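Local structure of conserved hypothetical protein (Caulobacter vibrioides, 1XFJ) at residues A23-Q28 / A60-G65; D69-Y74 / I82-S87; A97-T102 / A124-A129. The protein probably acts as a purine nucleoside phosphorylase of the YfiH/LACC1 family, splitting inosine and methylthioadenosine with phosphate and deaminating adenosine. All blocks are in the same frame, centred on the assembly; numbering follows the deposited sequence.

Interaction 1. Residues A23-Q28 / A60-G65; sequences AFFTRQ and ARWFGG
Phe-25 drives the edge of its ring into the face of Trp-62, a T-shaped pair whose planes stand at 85° with centroids 5.4 Å apart. The point of entry is off centre: Phe-25 CZ lies 3.7 Å from Trp-62 CE3, over the rim of the indole, while Phe-25 CE1 sits farther along the same face. Another corner of the same phenyl meets the second aromatic of the helix end, since Phe-63 CE2 lies near the plane of the Phe-25 ring, 3.7 Å from Phe-25 CE2. These two rings are oblique, with planes at 72°. The indole reaches the strand because Trp-62 CG is anti to the backbone N (chi1 -179°), which also brings Trp-62 CH2 to 3.4 Å from the methyl CB of Ala-23. Trp-62 CE3 in turn lies over the centre of the Phe-63 ring, 3.6 Å above its plane, completing a three-ring cluster. Helix 49-62 is thereby packed on strand 20-25, and a Schellman motif closes its last turn. The evidence is positive phi at Gly-64 together with two backbone bonds, Gly-65 N to Ala-60 O at 2.9 Å and Gly-64 N to Arg-61 O at 3.0 Å. Trp-62 and Phe-63 lie within the turn that these two bonds close. Lys-21, earlier on the strand, adds a cation-pi contact to Trp-62, and Thr-8 of the neighbouring strand touches Ala-23, Phe-25 and Trp-62. Phe-63 extends the apolar packing to Ala-256 and Thr-258 of strand 253-259.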
# COMPACT_ATOMS: atom_id res chain seq x y z
N ALA A 23 8.85 -4.56 3.51
CA ALA A 23 8.92 -5.11 2.17
C ALA A 23 7.68 -4.82 1.35
O ALA A 23 6.56 -4.85 1.86
CB ALA A 23 9.14 -6.62 2.23
N PHE A 24 7.91 -4.51 0.08
CA PHE A 24 6.83 -4.29 -0.88
C PHE A 24 6.98 -5.55 -1.72
O PHE A 24 7.93 -5.69 -2.49
CB PHE A 24 7.12 -3.04 -1.73
CG PHE A 24 7.08 -1.76 -0.95
CD1 PHE A 24 5.87 -1.21 -0.54
CD2 PHE A 24 8.26 -1.10 -0.61
CE1 PHE A 24 5.83 -0.02 0.20
CE2 PHE A 24 8.24 0.09 0.12
CZ PHE A 24 7.02 0.63 0.53
N PHE A 25 6.05 -6.49 -1.55
CA PHE A 25 6.14 -7.74 -2.27
C PHE A 25 5.73 -7.65 -3.73
O PHE A 25 5.06 -6.70 -4.15
CB PHE A 25 5.32 -8.81 -1.54
CG PHE A 25 5.90 -9.20 -0.22
CD1 PHE A 25 6.95 -10.11 -0.15
CD2 PHE A 25 5.47 -8.58 0.95
CE1 PHE A 25 7.57 -10.40 1.06
CE2 PHE A 25 6.08 -8.86 2.18
CZ PHE A 25 7.13 -9.77 2.23
N THR A 26 6.16 -8.65 -4.50
CA THR A 26 5.84 -8.72 -5.92
C THR A 26 4.83 -9.85 -6.12
O THR A 26 4.31 -10.41 -5.15
CB THR A 26 7.10 -9.00 -6.78
OG1 THR A 26 7.52 -10.36 -6.59
CG2 THR A 26 8.23 -8.06 -6.39
N ARG A 27 4.57 -10.18 -7.38
CA ARG A 27 3.62 -11.24 -7.70
C ARG A 27 4.32 -12.60 -7.67
O ARG A 27 3.67 -13.64 -7.72
CB ARG A 27 3.03 -11.01 -9.09
CG ARG A 27 4.03 -11.17 -10.22
CD ARG A 27 3.38 -10.94 -11.57
NE ARG A 27 2.25 -11.84 -11.78
CZ ARG A 27 1.37 -11.70 -12.76
NH1 ARG A 27 1.49 -10.70 -13.62
NH2 ARG A 27 0.36 -12.56 -12.88
N GLN A 28 5.65 -12.59 -7.56
CA GLN A 28 6.43 -13.82 -7.56
C GLN A 28 6.70 -14.47 -6.21
O GLN A 28 6.76 -13.79 -5.18
CB GLN A 28 7.77 -13.57 -8.28
CG GLN A 28 7.63 -13.35 -9.78
CD GLN A 28 8.96 -13.19 -10.48
OE1 GLN A 28 9.97 -13.76 -10.06
NE2 GLN A 28 8.97 -12.44 -11.58
N ALA A 60 4.40 -14.10 5.82
CA ALA A 60 4.56 -14.04 7.27
C ALA A 60 5.89 -14.69 7.65
O ALA A 60 6.60 -14.20 8.53
CB ALA A 60 3.40 -14.77 7.95
N ARG A 61 6.23 -15.79 6.99
CA ARG A 61 7.47 -16.50 7.27
C ARG A 61 8.70 -15.67 6.87
O ARG A 61 9.76 -15.78 7.50
CB ARG A 61 7.50 -17.85 6.54
CG ARG A 61 8.66 -18.74 6.96
CD ARG A 61 8.51 -19.14 8.42
NE ARG A 61 9.67 -19.89 8.91
CZ ARG A 61 10.89 -19.37 9.06
NH1 ARG A 61 11.10 -18.09 8.76
NH2 ARG A 61 11.88 -20.12 9.50
N TRP A 62 8.56 -14.86 5.83
CA TRP A 62 9.66 -14.01 5.38
C TRP A 62 10.02 -13.05 6.51
O TRP A 62 11.19 -12.73 6.72
CB TRP A 62 9.24 -13.20 4.15
CG TRP A 62 10.32 -12.31 3.59
CD1 TRP A 62 11.29 -12.67 2.70
CD2 TRP A 62 10.54 -10.93 3.90
NE1 TRP A 62 12.10 -11.59 2.42
CE2 TRP A 62 11.66 -10.51 3.15
CE3 TRP A 62 9.90 -10.01 4.73
CZ2 TRP A 62 12.16 -9.20 3.21
CZ3 TRP A 62 10.40 -8.70 4.79
CH2 TRP A 62 11.52 -8.32 4.03
N PHE A 63 9.00 -12.62 7.24
CA PHE A 63 9.16 -11.70 8.36
C PHE A 63 9.63 -12.39 9.63
O PHE A 63 9.97 -11.72 10.61
CB PHE A 63 7.83 -10.98 8.64
CG PHE A 63 7.54 -9.85 7.71
CD1 PHE A 63 8.22 -8.64 7.84
CD2 PHE A 63 6.60 -9.98 6.70
CE1 PHE A 63 7.96 -7.58 6.97
CE2 PHE A 63 6.33 -8.93 5.83
CZ PHE A 63 7.01 -7.72 5.97
N GLY A 64 9.64 -13.72 9.61
CA GLY A 64 10.08 -14.47 10.77
C GLY A 64 8.93 -14.82 11.70
O GLY A 64 9.14 -15.24 12.84
N GLY A 65 7.70 -14.63 11.23
CA GLY A 65 6.55 -14.93 12.05
C GLY A 65 5.62 -15.95 11.44
O GLY A 65 6.02 -16.72 10.56

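Interaction 2. Residues D69-Y74 / I82-S87; sequences DLNVCY and IVADGS
The backbones of Asp-69 and Ser-87 approach to 5.3 Å between CA atoms, whereas Cys-73 CA and Ile-82 CA are 8.4 Å apart, and no hydrogen bond joins the two segments. Strands 70-72 and 81-83 belong to different sheets, which is consistent with packing between layers of the alpha-beta-beta-alpha fold. Asn-71 contributes the largest share of the contact. Its CG is anti to the carbonyl carbon (chi1 -61°), extending the amide toward residues 84-87, which follow strand 81-83; there Asn-71 OD1 rests 3.7 Å from the methyl CB of Ala-84. Farther along, Cys-73 SG meets Ile-82 CG1 at 4.3 Å, a looser apolar touch. Val-98 of strand 97-100 touches Asn-71, Cys-73 and Ala-84. At the Asp-69 end of the contact, the carboxylate oxygen OD2 of Asp-69 bonds back to the backbone N of Gly-66. As modelled, Asn-71 OD1 lies 2.9 Å from the carbonyl oxygen of Gly-86, while Asn-71 ND2 is 3.1 Å from Asp-69 O. The first pair consists of two acceptors and would be repulsive, which raises a doubt about the orientation of the buried Asn-71 amide that the coordinates do not settle.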
# COMPACT_ATOMS: atom_id res chain seq x y z
N ASP A 69 0.56 -13.48 13.03
CA ASP A 69 1.25 -12.20 13.16
C ASP A 69 0.94 -11.22 12.03
O ASP A 69 1.38 -10.07 12.07
CB ASP A 69 2.76 -12.43 13.23
CG ASP A 69 3.15 -13.38 14.35
OD1 ASP A 69 2.74 -13.14 15.51
OD2 ASP A 69 3.86 -14.36 14.08
N LEU A 70 0.20 -11.67 11.02
CA LEU A 70 -0.13 -10.81 9.90
C LEU A 70 -1.48 -10.12 10.11
O LEU A 70 -2.49 -10.77 10.34
CB LEU A 70 -0.15 -11.61 8.59
CG LEU A 70 -0.24 -10.82 7.29
CD1 LEU A 70 0.86 -9.76 7.23
CD2 LEU A 70 -0.12 -11.77 6.11
N ASN A 71 -1.46 -8.79 10.05
CA ASN A 71 -2.66 -7.99 10.25
C ASN A 71 -2.99 -7.19 8.99
O ASN A 71 -2.29 -6.23 8.65
CB ASN A 71 -2.45 -7.04 11.43
CG ASN A 71 -2.18 -7.76 12.75
OD1 ASN A 71 -3.09 -7.97 13.56
ND2 ASN A 71 -0.93 -8.16 12.96
N VAL A 72 -4.05 -7.59 8.30
CA VAL A 72 -4.48 -6.90 7.09
C VAL A 72 -5.99 -6.66 7.17
O VAL A 72 -6.75 -7.55 7.56
CB VAL A 72 -4.15 -7.73 5.83
CG1 VAL A 72 -4.54 -6.97 4.58
CG2 VAL A 72 -2.66 -8.06 5.81
N CYS A 73 -6.42 -5.46 6.80
CA CYS A 73 -7.83 -5.10 6.85
C CYS A 73 -8.67 -5.53 5.67
O CYS A 73 -8.17 -6.01 4.66
CB CYS A 73 -7.99 -3.58 6.95
SG CYS A 73 -7.28 -2.78 8.37
N TYR A 74 -9.97 -5.33 5.84
CA TYR A 74 -10.96 -5.56 4.80
C TYR A 74 -10.92 -4.12 4.31
O TYR A 74 -11.56 -3.24 4.89
CB TYR A 74 -12.33 -5.87 5.42
CG TYR A 74 -13.49 -5.87 4.44
CD1 TYR A 74 -13.56 -6.79 3.39
CD2 TYR A 74 -14.55 -4.96 4.59
CE1 TYR A 74 -14.66 -6.81 2.52
CE2 TYR A 74 -15.64 -4.97 3.73
CZ TYR A 74 -15.69 -5.89 2.70
OH TYR A 74 -16.78 -5.90 1.85
N ILE A 82 -6.56 1.50 11.80
CA ILE A 82 -6.77 0.60 12.92
C ILE A 82 -5.47 0.25 13.63
O ILE A 82 -4.43 0.06 13.00
CB ILE A 82 -7.42 -0.72 12.44
CG1 ILE A 82 -8.71 -0.42 11.68
CG2 ILE A 82 -7.71 -1.63 13.63
CD1 ILE A 82 -9.76 0.28 12.49
N VAL A 83 -5.53 0.16 14.96
CA VAL A 83 -4.36 -0.20 15.74
C VAL A 83 -4.36 -1.70 15.98
O VAL A 83 -5.39 -2.28 16.34
CB VAL A 83 -4.35 0.52 17.11
CG1 VAL A 83 -3.27 -0.06 18.01
CG2 VAL A 83 -4.10 2.01 16.91
N ALA A 84 -3.21 -2.33 15.78
CA ALA A 84 -3.06 -3.77 15.98
C ALA A 84 -2.00 -4.01 17.05
O ALA A 84 -0.83 -3.72 16.84
CB ALA A 84 -2.65 -4.44 14.68
N ASP A 85 -2.42 -4.54 18.20
CA ASP A 85 -1.48 -4.83 19.28
C ASP A 85 -1.36 -6.34 19.46
O ASP A 85 -0.79 -6.82 20.43
CB ASP A 85 -1.94 -4.19 20.59
CG ASP A 85 -3.35 -4.59 20.97
OD1 ASP A 85 -3.69 -5.78 20.83
OD2 ASP A 85 -4.11 -3.71 21.42
N GLY A 86 -1.91 -7.08 18.50
CA GLY A 86 -1.86 -8.52 18.55
C GLY A 86 -2.46 -9.11 17.29
O GLY A 86 -2.92 -8.37 16.41
N SER A 87 -2.47 -10.43 17.19
CA SER A 87 -3.02 -11.11 16.03
C SER A 87 -4.54 -11.01 15.96
O SER A 87 -5.21 -10.98 16.99
CB SER A 87 -2.61 -12.59 16.06
OG SER A 87 -3.06 -13.21 17.25

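Interaction 3. Residues A97-T102 / A124-A129; sequences AVVSKT and ARIVAA
Past the last direct bond between the strands, Lys-101 and Arg-125 are joined by a single water that donates to both of their carbonyl oxygens, 2.6 Å to Lys-101 O and 2.7 Å to Arg-125 O. Here the chain is irregular: Arg-125 has positive phi (62°), and Arg-125 and Ile-126 together face Asp-121, a G1 beta bulge at the turn from strand 115-121. Beyond it the pairing is orderly antiparallel, with an angle of 168° between the strand segments. Val-98 with Ala-129 and Ser-100 with Val-127 are hydrogen-bonded pairs, and Val-99 with Ala-128 between them is non-hydrogen-bonded. Val-98 N reaches Ala-129 O at 2.8 Å, and Val-127 N meets Ser-100 O at 2.9 Å with an almost straight N-H...O angle of 171°. On the side of Val-99 the methyls are shared out: with CG1 anti to the backbone N, Val-99 CG1 crosses toward Ile-126 CG2 at 4.2 Å, while Val-99 CG2 lies 3.7 Å from Ala-128 CB. Met-149 of helix 141-151 covers these three residues. The other face, made by Val-98, Ser-100, Val-127 and Ala-129, packs on Cys-107 of the second sheet. Ser-100 is its polar member, and its OG accepts from Thr-102 N at 2.9 Å, an ST turn, and also bonds Ala-84 O. Backbone polarity is met by the ladder and by flanking strands, Val-99 bonding Ile-82 and Ala-84, Ala-128 bonding Leu-119, with water at the bulged end; the buried pair thus presents mostly hydrocarbon to helix and facing sheet.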
# COMPACT_ATOMS: atom_id res chain seq x y z
N ALA A 97 -5.61 1.09 6.90
CA ALA A 97 -4.30 1.34 7.48
C ALA A 97 -4.17 0.52 8.76
O ALA A 97 -5.12 0.42 9.53
CB ALA A 97 -4.12 2.83 7.78
N VAL A 98 -3.01 -0.07 8.96
CA VAL A 98 -2.76 -0.88 10.15
C VAL A 98 -1.56 -0.27 10.88
O VAL A 98 -0.48 -0.15 10.32
CB VAL A 98 -2.46 -2.35 9.78
CG1 VAL A 98 -2.24 -3.17 11.05
CG2 VAL A 98 -3.63 -2.92 8.99
N VAL A 99 -1.79 0.13 12.13
CA VAL A 99 -0.75 0.76 12.95
C VAL A 99 -0.42 -0.07 14.17
O VAL A 99 -1.30 -0.68 14.77
CB VAL A 99 -1.23 2.16 13.41
CG1 VAL A 99 -0.15 2.85 14.20
CG2 VAL A 99 -1.65 2.99 12.20
N SER A 100 0.85 -0.08 14.57
CA SER A 100 1.24 -0.86 15.74
C SER A 100 2.53 -0.41 16.41
O SER A 100 3.42 0.15 15.77
CB SER A 100 1.37 -2.34 15.36
OG SER A 100 1.69 -3.13 16.50
N LYS A 101 2.60 -0.66 17.71
CA LYS A 101 3.77 -0.33 18.52
C LYS A 101 4.15 -1.64 19.21
O LYS A 101 4.97 -1.66 20.13
CB LYS A 101 3.42 0.72 19.58
CG LYS A 101 2.45 0.24 20.64
CD LYS A 101 2.19 1.31 21.69
CE LYS A 101 1.18 0.84 22.73
NZ LYS A 101 0.95 1.87 23.78
N THR A 102 3.55 -2.73 18.74
CA THR A 102 3.78 -4.04 19.32
C THR A 102 4.74 -4.90 18.51
O THR A 102 4.51 -5.18 17.33
CB THR A 102 2.44 -4.80 19.45
OG1 THR A 102 1.51 -4.00 20.20
CG2 THR A 102 2.64 -6.13 20.17
N ALA A 124 10.10 6.38 18.62
CA ALA A 124 8.96 5.94 19.40
C ALA A 124 8.71 4.46 19.16
O ALA A 124 7.97 3.81 19.89
CB ALA A 124 7.72 6.75 19.02
N ARG A 125 9.35 3.93 18.12
CA ARG A 125 9.21 2.52 17.75
C ARG A 125 7.75 2.23 17.40
O ARG A 125 7.08 1.43 18.05
CB ARG A 125 9.67 1.61 18.90
CG ARG A 125 11.15 1.73 19.24
CD ARG A 125 12.05 1.16 18.13
NE ARG A 125 11.85 -0.27 17.93
CZ ARG A 125 12.50 -1.01 17.03
NH1 ARG A 125 13.42 -0.46 16.25
NH2 ARG A 125 12.24 -2.31 16.92
N ILE A 126 7.26 2.90 16.36
CA ILE A 126 5.89 2.73 15.89
C ILE A 126 5.90 2.56 14.38
O ILE A 126 6.60 3.29 13.68
CB ILE A 126 5.03 3.95 16.26
CG1 ILE A 126 4.88 4.04 17.78
CG2 ILE A 126 3.67 3.87 15.57
CD1 ILE A 126 4.21 5.31 18.26
N VAL A 127 5.14 1.60 13.87
CA VAL A 127 5.08 1.37 12.43
C VAL A 127 3.64 1.37 11.92
O VAL A 127 2.69 1.30 12.70
CB VAL A 127 5.74 0.03 12.03
CG1 VAL A 127 7.23 0.05 12.35
CG2 VAL A 127 5.05 -1.12 12.77
N ALA A 128 3.48 1.45 10.60
CA ALA A 128 2.15 1.44 10.00
C ALA A 128 2.21 1.17 8.51
O ALA A 128 3.19 1.50 7.84
CB ALA A 128 1.45 2.77 10.26
N ALA A 129 1.16 0.54 8.00
CA ALA A 129 1.03 0.24 6.58
C ALA A 129 -0.31 0.84 6.17
O ALA A 129 -1.33 0.60 6.82
CB ALA A 129 1.03 -1.26 6.34
O HOH W 1 7.14 -0.20 20.21

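How the interactions relate
The three contacts follow one another along the chain, each closing before the next begins. Interactions 1 and 2 are centred 16 Å apart and share the five-stranded sheet, through strands 20-25 and 70-72; helix 49-62 leads into the latter. Interactions 2 and 3 lie closer, 10 Å between centres, and touch: strands 81-83 and 97-100 are neighbours in the six-stranded sheet, where Ala-84 N and Val-99 O, 2.7 Å apart, probably form a hydrogen bond. Interactions 1 and 3 do not meet, their nearest atoms being about 8 Å apart. Together they represent three kinds of contact (helix on sheet, sheet against sheet, and strand pairing within a sheet) that build the alpha-beta-beta-alpha architecture.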